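Local atomic coordinates of STU0660 (Streptococcus thermophilus, PDB entry 3ZTH), a protein that belongs to the large Csn2 proteins of CRISPR-mediated bacterial immunity, binds magnesium ions and probably acts by binding DNA. Residues 36-39 with 40-44. Residues are numbered along the deposited sequence; the frame is centred on the assembly and turned at random.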
ATOM      1  N   GLN A  36      -8.550 -30.409  -1.383  1.00 29.36           N
ATOM      2  CA  GLN A  36      -8.335 -29.152  -0.667  1.00 30.84           C
ATOM      3  C   GLN A  36      -7.166 -29.238   0.309  1.00 29.51           C
ATOM      4  O   GLN A  36      -6.368 -28.314   0.418  1.00 28.72           O
ATOM      5  CB  GLN A  36      -9.616 -28.754   0.080  1.00 32.95           C
ATOM      6  CG  GLN A  36      -9.589 -27.369   0.729  1.00 35.23           C
ATOM      7  CD  GLN A  36      -9.489 -26.238  -0.287  1.00 38.18           C
ATOM      8  OE1 GLN A  36      -8.387 -25.789  -0.626  1.00 39.63           O
ATOM      9  NE2 GLN A  36     -10.641 -25.783  -0.791  1.00 34.43           N
ATOM     10  N   ILE A  37      -7.080 -30.348   1.027  1.00 29.41           N
ATOM     11  CA  ILE A  37      -6.003 -30.547   1.984  1.00 30.22           C
ATOM     12  C   ILE A  37      -4.679 -30.690   1.240  1.00 31.15           C
ATOM     13  O   ILE A  37      -3.684 -30.058   1.592  1.00 33.38           O
ATOM     14  CB  ILE A  37      -6.217 -31.828   2.809  1.00 30.83           C
ATOM     15  CG1 ILE A  37      -7.445 -31.687   3.708  1.00 31.82           C
ATOM     16  CG2 ILE A  37      -4.981 -32.109   3.629  1.00 29.89           C
ATOM     17  CD1 ILE A  37      -7.253 -30.690   4.860  1.00 33.77           C
ATOM     18  N   LEU A  38      -4.668 -31.541   0.220  1.00 30.29           N
ATOM     19  CA  LEU A  38      -3.466 -31.768  -0.568  1.00 31.34           C
ATOM     20  C   LEU A  38      -2.852 -30.471  -1.092  1.00 31.40           C
ATOM     21  O   LEU A  38      -1.659 -30.210  -0.918  1.00 29.06           O
ATOM     22  CB  LEU A  38      -3.783 -32.692  -1.741  1.00 31.60           C
ATOM     23  CG  LEU A  38      -3.793 -34.183  -1.427  1.00 31.39           C
ATOM     24  CD1 LEU A  38      -4.378 -34.954  -2.588  1.00 29.76           C
ATOM     25  CD2 LEU A  38      -2.377 -34.632  -1.151  1.00 31.19           C
ATOM     26  N   SER A  39      -3.675 -29.649  -1.723  1.00 32.74           N
ATOM     27  CA  SER A  39      -3.179 -28.404  -2.275  1.00 33.90           C
ATOM     28  C   SER A  39      -2.721 -27.431  -1.193  1.00 34.10           C
ATOM     29  O   SER A  39      -1.744 -26.712  -1.379  1.00 34.07           O
ATOM     30  CB  SER A  39      -4.251 -27.758  -3.156  1.00 31.99           C
ATOM     31  OG  SER A  39      -5.366 -27.367  -2.388  1.00 34.14           O
ATOM     32  N   TRP A  40      -3.425 -27.400  -0.066  1.00 33.02           N
ATOM     33  CA  TRP A  40      -3.049 -26.495   1.015  1.00 33.60           C
ATOM     34  C   TRP A  40      -1.755 -26.958   1.656  1.00 33.75           C
ATOM     35  O   TRP A  40      -0.844 -26.170   1.876  1.00 34.66           O
ATOM     36  CB  TRP A  40      -4.152 -26.439   2.070  1.00 34.82           C
ATOM     37  CG  TRP A  40      -5.229 -25.434   1.773  1.00 36.83           C
ATOM     38  CD1 TRP A  40      -5.445 -24.778   0.588  1.00 36.20           C
ATOM     39  CD2 TRP A  40      -6.240 -24.968   2.679  1.00 36.32           C
ATOM     40  NE1 TRP A  40      -6.526 -23.935   0.704  1.00 36.34           N
ATOM     41  CE2 TRP A  40      -7.033 -24.029   1.974  1.00 37.40           C
ATOM     42  CE3 TRP A  40      -6.553 -25.252   4.017  1.00 34.93           C
ATOM     43  CZ2 TRP A  40      -8.120 -23.370   2.568  1.00 35.84           C
ATOM     44  CZ3 TRP A  40      -7.633 -24.595   4.607  1.00 34.90           C
ATOM     45  CH2 TRP A  40      -8.402 -23.664   3.880  1.00 35.32           C
ATOM     46  N   TYR A  41      -1.687 -28.250   1.943  1.00 33.69           N
ATOM     47  CA  TYR A  41      -0.522 -28.847   2.568  1.00 34.22           C
ATOM     48  C   TYR A  41       0.742 -28.647   1.740  1.00 36.27           C
ATOM     49  O   TYR A  41       1.744 -28.121   2.232  1.00 37.23           O
ATOM     50  CB  TYR A  41      -0.756 -30.342   2.753  1.00 32.70           C
ATOM     51  CG  TYR A  41       0.161 -30.999   3.759  1.00 33.00           C
ATOM     52  CD1 TYR A  41      -0.006 -30.779   5.130  1.00 32.58           C
ATOM     53  CD2 TYR A  41       1.159 -31.886   3.348  1.00 33.34           C
ATOM     54  CE1 TYR A  41       0.785 -31.426   6.065  1.00 32.73           C
ATOM     55  CE2 TYR A  41       1.960 -32.544   4.277  1.00 33.79           C
ATOM     56  CZ  TYR A  41       1.763 -32.311   5.636  1.00 35.43           C
ATOM     57  OH  TYR A  41       2.520 -32.988   6.570  1.00 38.19           O
ATOM     58  N   PHE A  42       0.696 -29.078   0.485  1.00 35.54           N
ATOM     59  CA  PHE A  42       1.855 -28.975  -0.391  1.00 36.80           C
ATOM     60  C   PHE A  42       1.955 -27.664  -1.153  1.00 37.70           C
ATOM     61  O   PHE A  42       2.999 -27.358  -1.719  1.00 39.06           O
ATOM     62  CB  PHE A  42       1.861 -30.137  -1.390  1.00 35.62           C
ATOM     63  CG  PHE A  42       2.031 -31.492  -0.747  1.00 35.48           C
ATOM     64  CD1 PHE A  42       3.151 -31.773   0.033  1.00 33.64           C
ATOM     65  CD2 PHE A  42       1.075 -32.488  -0.927  1.00 34.21           C
ATOM     66  CE1 PHE A  42       3.316 -33.021   0.622  1.00 31.81           C
ATOM     67  CE2 PHE A  42       1.231 -33.740  -0.342  1.00 32.95           C
ATOM     68  CZ  PHE A  42       2.356 -34.008   0.435  1.00 32.46           C
ATOM     69  N   GLY A  43       0.874 -26.888  -1.155  1.00 38.97           N
ATOM     70  CA  GLY A  43       0.858 -25.625  -1.870  1.00 37.40           C
ATOM     71  C   GLY A  43       1.379 -24.412  -1.120  1.00 39.58           C
ATOM     72  O   GLY A  43       1.450 -23.325  -1.694  1.00 41.47           O
ATOM     73  N   GLY A  44       1.729 -24.574   0.152  1.00 39.29           N
ATOM     74  CA  GLY A  44       2.254 -23.450   0.906  1.00 41.26           C
ATOM     75  C   GLY A  44       1.213 -22.547   1.545  1.00 42.99           C
ATOM     76  O   GLY A  44       1.475 -21.377   1.841  1.00 42.70           O
TER
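Gln36 brings its amide over one face of the Trp40 indole, one helical turn further along helix 28-43. CG of Gln36 stands anti to the backbone N (chi1 -173°) and the chain bends at chi2, which carries CD to 3.8 Å above the ring plane, near the rim. The amide is inclined 47° to the indole. Although Gln36 OE1 comes within 2.9 Å of Trp40 NE1, it sits over the ring face, at an angle too poor for a hydrogen bond. A long, flexible side chain suits this place because its bend lets the terminal amide reach the indole one turn on.

On another side of the same helix, Leu38 and Phe42 run alongside each other in the same direction, with Leu38 CD2 3.8 Å from Phe42 CE2; a branched aliphatic and a ring suit a buried place, where they bring no polar group needing a partner. Main-chain bonds of the i to i+4 kind hold both pairs in step: Trp40 N to Gln36 O is 3.1 Å, and Phe42 N to Leu38 O is straighter, with 168° at the hydrogen. Gly44 is the first residue to leave helical backbone angles, with a positive phi at which a CB would collide with the preceding carbonyl.

Beyond the helix, Tyr75 meets Phe42 edge-to-face, while Trp174 of the second subunit packs on Gln36 and meets the Trp40 ring. The indole is thus covered on one face by an amide of its own helix and met by a neighbouring subunit, in contacts that are probably mainly van der Waals, since OE1 gains no hydrogen bond from NE1.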